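Local coordinates for protein minor fimbrium tip subunit Mfa3 (Porphyromonas gingivalis ATCC 33277, PDB 5NF4) that forms part of the tip of the minor fimbriae, filaments that mediate biofilm formation and adhesion to host cells and other oral bacteria, at residues Glu66-Met74 with Phe89-Tyr100. Residues are numbered along the deposited sequence; the frame is centred on the assembly and turned at random.
Sequences EDRVHSLAM and FSSSIGSGTSTY
L72 and S90 exchange a reciprocal pair of backbone hydrogen bonds, L72 N to S90 O (2.9 Å) and S90 N to L72 O (2.8 Å), where strands 71-74 and 89-91 run antiparallel at 171° and 4.6 Å between axes. S71 with S91 and A73 with F89 are the flanking non-hydrogen-bonded pairs. Beyond the strand end, S92 N still reaches H70 O at 3.0 Å, after which the second segment loops outward and returns to give T97 O to V69 N, a bond of 2.8 Å lying nearly in line with the carbonyl. Strands 71-78 and 84-91 form a β-hairpin whose first strand also pairs antiparallel with strand 109-117 in this FimB/Mfa2-family protein; Y100, near the start of strand 99-106, directs its ring at V69 and L72, on the sheet face that carries L72 and S90. With chi1 at -74°, CG lies beside the backbone N, and the phenol points at the 66-74 segment: OH donates to V69 O at 2.8 Å, tilted 27° from the carbonyl plane. The peptide groups before and after V69 are thus each bonded, one by the loop backbone and one by a side chain. V69 CG1 meets the ring edge in its plane, 3.6 Å from Y100 CE2, L72 CD2 packs near Y100 CD2, and S90 CB lies over one ring face. On the opposite side of the hairpin, the F89 ring leans across to its partner strand, CZ against S71 CB (3.7 Å) and its edge toward A73 CB; M126 and Q123 of helix 122-126 also touch it. At the loop, the extended R68 side chain lays one guanidinium face over G96, while its NH1 and H70 NE2 both bond to N155 O. Where the loop runs into strand 99-106, T97 OG1 donates to T99 O, in the carbonyl plane on a lone pair.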
ATOM      1  N   GLU A  66      -3.675   8.238  -8.080  1.00 48.96           N
ATOM      2  CA  GLU A  66      -3.140   7.068  -7.355  1.00 45.63           C
ATOM      3  C   GLU A  66      -1.661   6.841  -7.668  1.00 43.96           C
ATOM      4  O   GLU A  66      -0.960   6.166  -6.920  1.00 43.96           O
ATOM      5  CB  GLU A  66      -3.881   5.763  -7.720  1.00 49.79           C
ATOM      6  CG  GLU A  66      -5.392   5.736  -7.545  1.00 56.21           C
ATOM      7  CD  GLU A  66      -6.002   4.396  -8.001  1.00 54.07           C
ATOM      8  OE1 GLU A  66      -7.147   4.097  -7.625  1.00 52.33           O
ATOM      9  OE2 GLU A  66      -5.358   3.646  -8.769  1.00 58.67           O
ATOM     10  N   ASP A  67      -1.222   7.361  -8.804  1.00 43.08           N
ATOM     11  CA  ASP A  67       0.130   7.078  -9.300  1.00 45.42           C
ATOM     12  C   ASP A  67       1.115   8.224  -9.112  1.00 50.86           C
ATOM     13  O   ASP A  67       2.291   8.099  -9.453  1.00 49.25           O
ATOM     14  CB  ASP A  67       0.046   6.740 -10.792  1.00 56.73           C
ATOM     15  CG  ASP A  67      -0.922   5.618 -11.078  1.00 57.34           C
ATOM     16  OD1 ASP A  67      -1.046   4.711 -10.229  1.00 54.02           O
ATOM     17  OD2 ASP A  67      -1.564   5.639 -12.144  1.00 61.59           O
ATOM     18  N   ARG A  68       0.638   9.354  -8.615  1.00 44.96           N
ATOM     19  CA  ARG A  68       1.456  10.561  -8.617  1.00 45.84           C
ATOM     20  C   ARG A  68       2.480  10.514  -7.517  1.00 43.21           C
ATOM     21  O   ARG A  68       2.173  10.157  -6.383  1.00 40.45           O
ATOM     22  CB  ARG A  68       0.590  11.809  -8.464  1.00 48.12           C
ATOM     23  CG  ARG A  68       0.006  12.301  -9.768  1.00 55.98           C
ATOM     24  CD  ARG A  68      -0.808  13.567  -9.593  1.00 67.47           C
ATOM     25  NE  ARG A  68      -1.589  13.871 -10.793  1.00 75.36           N
ATOM     26  CZ  ARG A  68      -2.166  15.041 -11.043  1.00 75.86           C
ATOM     27  NH1 ARG A  68      -2.045  16.052 -10.188  1.00 72.72           N
ATOM     28  NH2 ARG A  68      -2.853  15.206 -12.167  1.00 78.66           N
ATOM     29  N   VAL A  69       3.714  10.859  -7.877  1.00 41.03           N
ATOM     30  CA  VAL A  69       4.782  10.976  -6.920  1.00 40.26           C
ATOM     31  C   VAL A  69       5.168  12.446  -6.861  1.00 48.87           C
ATOM     32  O   VAL A  69       5.873  12.941  -7.736  1.00 51.72           O
ATOM     33  CB  VAL A  69       6.004  10.122  -7.304  1.00 39.37           C
ATOM     34  CG1 VAL A  69       7.050  10.195  -6.200  1.00 37.88           C
ATOM     35  CG2 VAL A  69       5.585   8.669  -7.563  1.00 44.43           C
ATOM     36  N   HIS A  70       4.731  13.103  -5.791  1.00 39.30           N
ATOM     37  CA  HIS A  70       4.903  14.545  -5.586  1.00 41.53           C
ATOM     38  C   HIS A  70       6.260  14.912  -5.007  1.00 41.24           C
ATOM     39  O   HIS A  70       6.794  15.978  -5.283  1.00 45.16           O
ATOM     40  CB  HIS A  70       3.816  15.052  -4.639  1.00 45.03           C
ATOM     41  CG  HIS A  70       2.442  14.954  -5.215  1.00 47.52           C
ATOM     42  ND1 HIS A  70       1.636  13.851  -5.029  1.00 47.68           N
ATOM     43  CD2 HIS A  70       1.749  15.804  -6.007  1.00 51.68           C
ATOM     44  CE1 HIS A  70       0.493  14.044  -5.665  1.00 46.75           C
ATOM     45  NE2 HIS A  70       0.539  15.218  -6.272  1.00 50.11           N
ATOM     46  N   SER A  71       6.772  14.036  -4.166  1.00 40.70           N
ATOM     47  CA  SER A  71       8.118  14.179  -3.630  1.00 42.23           C
ATOM     48  C   SER A  71       8.741  12.816  -3.483  1.00 37.98           C
ATOM     49  O   SER A  71       8.049  11.824  -3.295  1.00 36.42           O
ATOM     50  CB  SER A  71       8.110  14.897  -2.285  1.00 45.12           C
ATOM     51  OG  SER A  71       7.526  14.072  -1.286  1.00 44.98           O
ATOM     52  N   LEU A  72      10.064  12.770  -3.553  1.00 37.78           N
ATOM     53  CA  LEU A  72      10.792  11.527  -3.431  1.00 36.08           C
ATOM     54  C   LEU A  72      12.137  11.766  -2.759  1.00 36.28           C
ATOM     55  O   LEU A  72      12.957  12.512  -3.285  1.00 38.45           O
ATOM     56  CB  LEU A  72      11.007  10.905  -4.817  1.00 37.49           C
ATOM     57  CG  LEU A  72      11.815   9.604  -4.827  1.00 36.84           C
ATOM     58  CD1 LEU A  72      11.053   8.499  -4.096  1.00 34.64           C
ATOM     59  CD2 LEU A  72      12.178   9.209  -6.251  1.00 42.49           C
ATOM     60  N   ALA A  73      12.350  11.132  -1.619  1.00 34.81           N
ATOM     61  CA  ALA A  73      13.641  11.168  -0.941  1.00 35.00           C
ATOM     62  C   ALA A  73      14.367   9.864  -1.157  1.00 34.29           C
ATOM     63  O   ALA A  73      13.778   8.789  -1.085  1.00 34.30           O
ATOM     64  CB  ALA A  73      13.484  11.426   0.536  1.00 35.02           C
ATOM     65  N   MET A  74      15.660   9.967  -1.454  1.00 33.37           N
ATOM     66  CA  MET A  74      16.507   8.808  -1.555  1.00 31.36           C
ATOM     67  C   MET A  74      17.601   8.998  -0.522  1.00 33.57           C
ATOM     68  O   MET A  74      18.220  10.070  -0.499  1.00 35.36           O
ATOM     69  CB  MET A  74      17.134   8.672  -2.957  1.00 32.10           C
ATOM     70  CG  MET A  74      17.971   7.392  -3.071  1.00 31.25           C
ATOM     71  SD  MET A  74      18.955   7.304  -4.587  1.00 36.86           S
ATOM     72  CE  MET A  74      20.096   8.631  -4.194  1.00 36.65           C
ATOM     73  N   PHE A  89      16.812  14.657  -2.892  1.00 34.82           N
ATOM     74  CA  PHE A  89      15.388  14.959  -2.744  1.00 37.06           C
ATOM     75  C   PHE A  89      14.825  15.515  -4.052  1.00 38.65           C
ATOM     76  O   PHE A  89      15.432  16.393  -4.698  1.00 41.06           O
ATOM     77  CB  PHE A  89      15.163  15.933  -1.584  1.00 37.67           C
ATOM     78  CG  PHE A  89      13.730  16.258  -1.369  1.00 38.19           C
ATOM     79  CD1 PHE A  89      12.917  15.370  -0.716  1.00 38.16           C
ATOM     80  CD2 PHE A  89      13.200  17.447  -1.852  1.00 42.53           C
ATOM     81  CE1 PHE A  89      11.546  15.671  -0.502  1.00 38.23           C
ATOM     82  CE2 PHE A  89      11.850  17.758  -1.658  1.00 44.69           C
ATOM     83  CZ  PHE A  89      11.032  16.861  -1.001  1.00 40.95           C
ATOM     84  N   SER A  90      13.688  14.969  -4.483  1.00 38.15           N
ATOM     85  CA  SER A  90      13.025  15.457  -5.706  1.00 42.85           C
ATOM     86  C   SER A  90      11.623  15.898  -5.364  1.00 40.33           C
ATOM     87  O   SER A  90      11.000  15.317  -4.500  1.00 38.04           O
ATOM     88  CB  SER A  90      12.938  14.375  -6.781  1.00 54.61           C
ATOM     89  OG  SER A  90      14.157  13.692  -6.961  1.00 53.43           O
ATOM     90  N   SER A  91      11.145  16.908  -6.072  1.00 44.45           N
ATOM     91  CA  SER A  91       9.755  17.313  -5.948  1.00 47.15           C
ATOM     92  C   SER A  91       9.255  17.804  -7.297  1.00 49.14           C
ATOM     93  O   SER A  91      10.028  18.219  -8.166  1.00 52.76           O
ATOM     94  CB  SER A  91       9.589  18.381  -4.858  1.00 51.92           C
ATOM     95  OG  SER A  91      10.308  19.552  -5.178  1.00 63.16           O
ATOM     96  N   SER A  92       7.947  17.711  -7.479  1.00 50.56           N
ATOM     97  CA  SER A  92       7.325  18.185  -8.689  1.00 68.27           C
ATOM     98  C   SER A  92       6.437  19.326  -8.265  1.00 88.00           C
ATOM     99  O   SER A  92       5.546  19.155  -7.425  1.00 85.98           O
ATOM    100  CB  SER A  92       6.543  17.075  -9.385  1.00 77.40           C
ATOM    101  OG  SER A  92       5.916  17.545 -10.563  1.00 90.32           O
ATOM    102  N   ILE A  93       6.741  20.501  -8.802  1.00108.18           N
ATOM    103  CA  ILE A  93       5.959  21.692  -8.539  1.00119.22           C
ATOM    104  C   ILE A  93       4.529  21.404  -8.969  1.00112.58           C
ATOM    105  O   ILE A  93       3.569  21.873  -8.361  1.00101.58           O
ATOM    106  CB  ILE A  93       6.537  22.923  -9.280  1.00125.94           C
ATOM    107  CG1 ILE A  93       5.714  24.180  -8.973  1.00125.52           C
ATOM    108  CG2 ILE A  93       6.633  22.660 -10.788  1.00128.79           C
ATOM    109  CD1 ILE A  93       5.806  24.628  -7.527  1.00119.25           C
ATOM    110  N   GLY A  94       4.411  20.590 -10.011  1.00113.82           N
ATOM    111  CA  GLY A  94       3.131  20.142 -10.508  1.00112.14           C
ATOM    112  C   GLY A  94       3.282  19.821 -11.980  1.00119.55           C
ATOM    113  O   GLY A  94       4.392  19.893 -12.515  1.00117.87           O
ATOM    114  N   SER A  95       2.188  19.446 -12.638  1.00128.62           N
ATOM    115  CA  SER A  95       0.910  19.204 -11.975  1.00123.67           C
ATOM    116  C   SER A  95       1.007  17.927 -11.151  1.00119.16           C
ATOM    117  O   SER A  95       0.384  17.797 -10.093  1.00121.41           O
ATOM    118  CB  SER A  95      -0.218  19.101 -13.004  1.00118.04           C
ATOM    119  OG  SER A  95       0.130  18.230 -14.068  1.00109.80           O
ATOM    120  N   GLY A  96       1.815  16.992 -11.644  1.00109.60           N
ATOM    121  CA  GLY A  96       2.062  15.742 -10.956  1.00104.88           C
ATOM    122  C   GLY A  96       2.689  14.709 -11.873  1.00 90.07           C
ATOM    123  O   GLY A  96       2.050  14.251 -12.819  1.00 89.38           O
ATOM    124  N   THR A  97       3.938  14.344 -11.591  1.00 81.76           N
ATOM    125  CA  THR A  97       4.623  13.294 -12.347  1.00 63.63           C
ATOM    126  C   THR A  97       4.528  11.953 -11.630  1.00 62.03           C
ATOM    127  O   THR A  97       4.170  11.892 -10.457  1.00 55.90           O
ATOM    128  CB  THR A  97       6.116  13.647 -12.607  1.00 72.12           C
ATOM    129  OG1 THR A  97       6.767  12.547 -13.258  1.00 59.76           O
ATOM    130  CG2 THR A  97       6.852  13.964 -11.316  1.00 66.03           C
ATOM    131  N   SER A  98       4.801  10.870 -12.346  1.00 53.02           N
ATOM    132  CA  SER A  98       4.809   9.542 -11.719  1.00 57.89           C
ATOM    133  C   SER A  98       6.208   8.955 -11.720  1.00 51.50           C
ATOM    134  O   SER A  98       6.424   7.847 -11.233  1.00 51.68           O
ATOM    135  CB  SER A  98       3.876   8.581 -12.449  1.00 70.78           C
ATOM    136  OG  SER A  98       4.425   8.222 -13.714  1.00 69.57           O
ATOM    137  N   THR A  99       7.149   9.694 -12.296  1.00 51.42           N
ATOM    138  CA  THR A  99       8.522   9.208 -12.440  1.00 49.34           C
ATOM    139  C   THR A  99       9.549  10.311 -12.212  1.00 49.03           C
ATOM    140  O   THR A  99       9.318  11.466 -12.589  1.00 47.78           O
ATOM    141  CB  THR A  99       8.771   8.642 -13.843  1.00 54.13           C
ATOM    142  OG1 THR A  99       8.747   9.722 -14.781  1.00 62.19           O
ATOM    143  CG2 THR A  99       7.712   7.613 -14.235  1.00 56.29           C
ATOM    144  N   TYR A 100      10.697   9.921 -11.647  1.00 46.11           N
ATOM    145  CA  TYR A 100      11.837  10.808 -11.449  1.00 43.74           C
ATOM    146  C   TYR A 100      13.062  10.161 -12.039  1.00 46.70           C
ATOM    147  O   TYR A 100      13.279   8.970 -11.872  1.00 47.04           O
ATOM    148  CB  TYR A 100      12.060  11.108  -9.958  1.00 41.49           C
ATOM    149  CG  TYR A 100      11.023  12.062  -9.427  1.00 40.74           C
ATOM    150  CD1 TYR A 100      11.101  13.422  -9.690  1.00 49.33           C
ATOM    151  CD2 TYR A 100       9.937  11.600  -8.714  1.00 42.72           C
ATOM    152  CE1 TYR A 100      10.138  14.290  -9.220  1.00 59.69           C
ATOM    153  CE2 TYR A 100       8.974  12.451  -8.249  1.00 46.04           C
ATOM    154  CZ  TYR A 100       9.073  13.794  -8.501  1.00 54.07           C
ATOM    155  OH  TYR A 100       8.094  14.644  -8.028  1.00 48.90           O
TER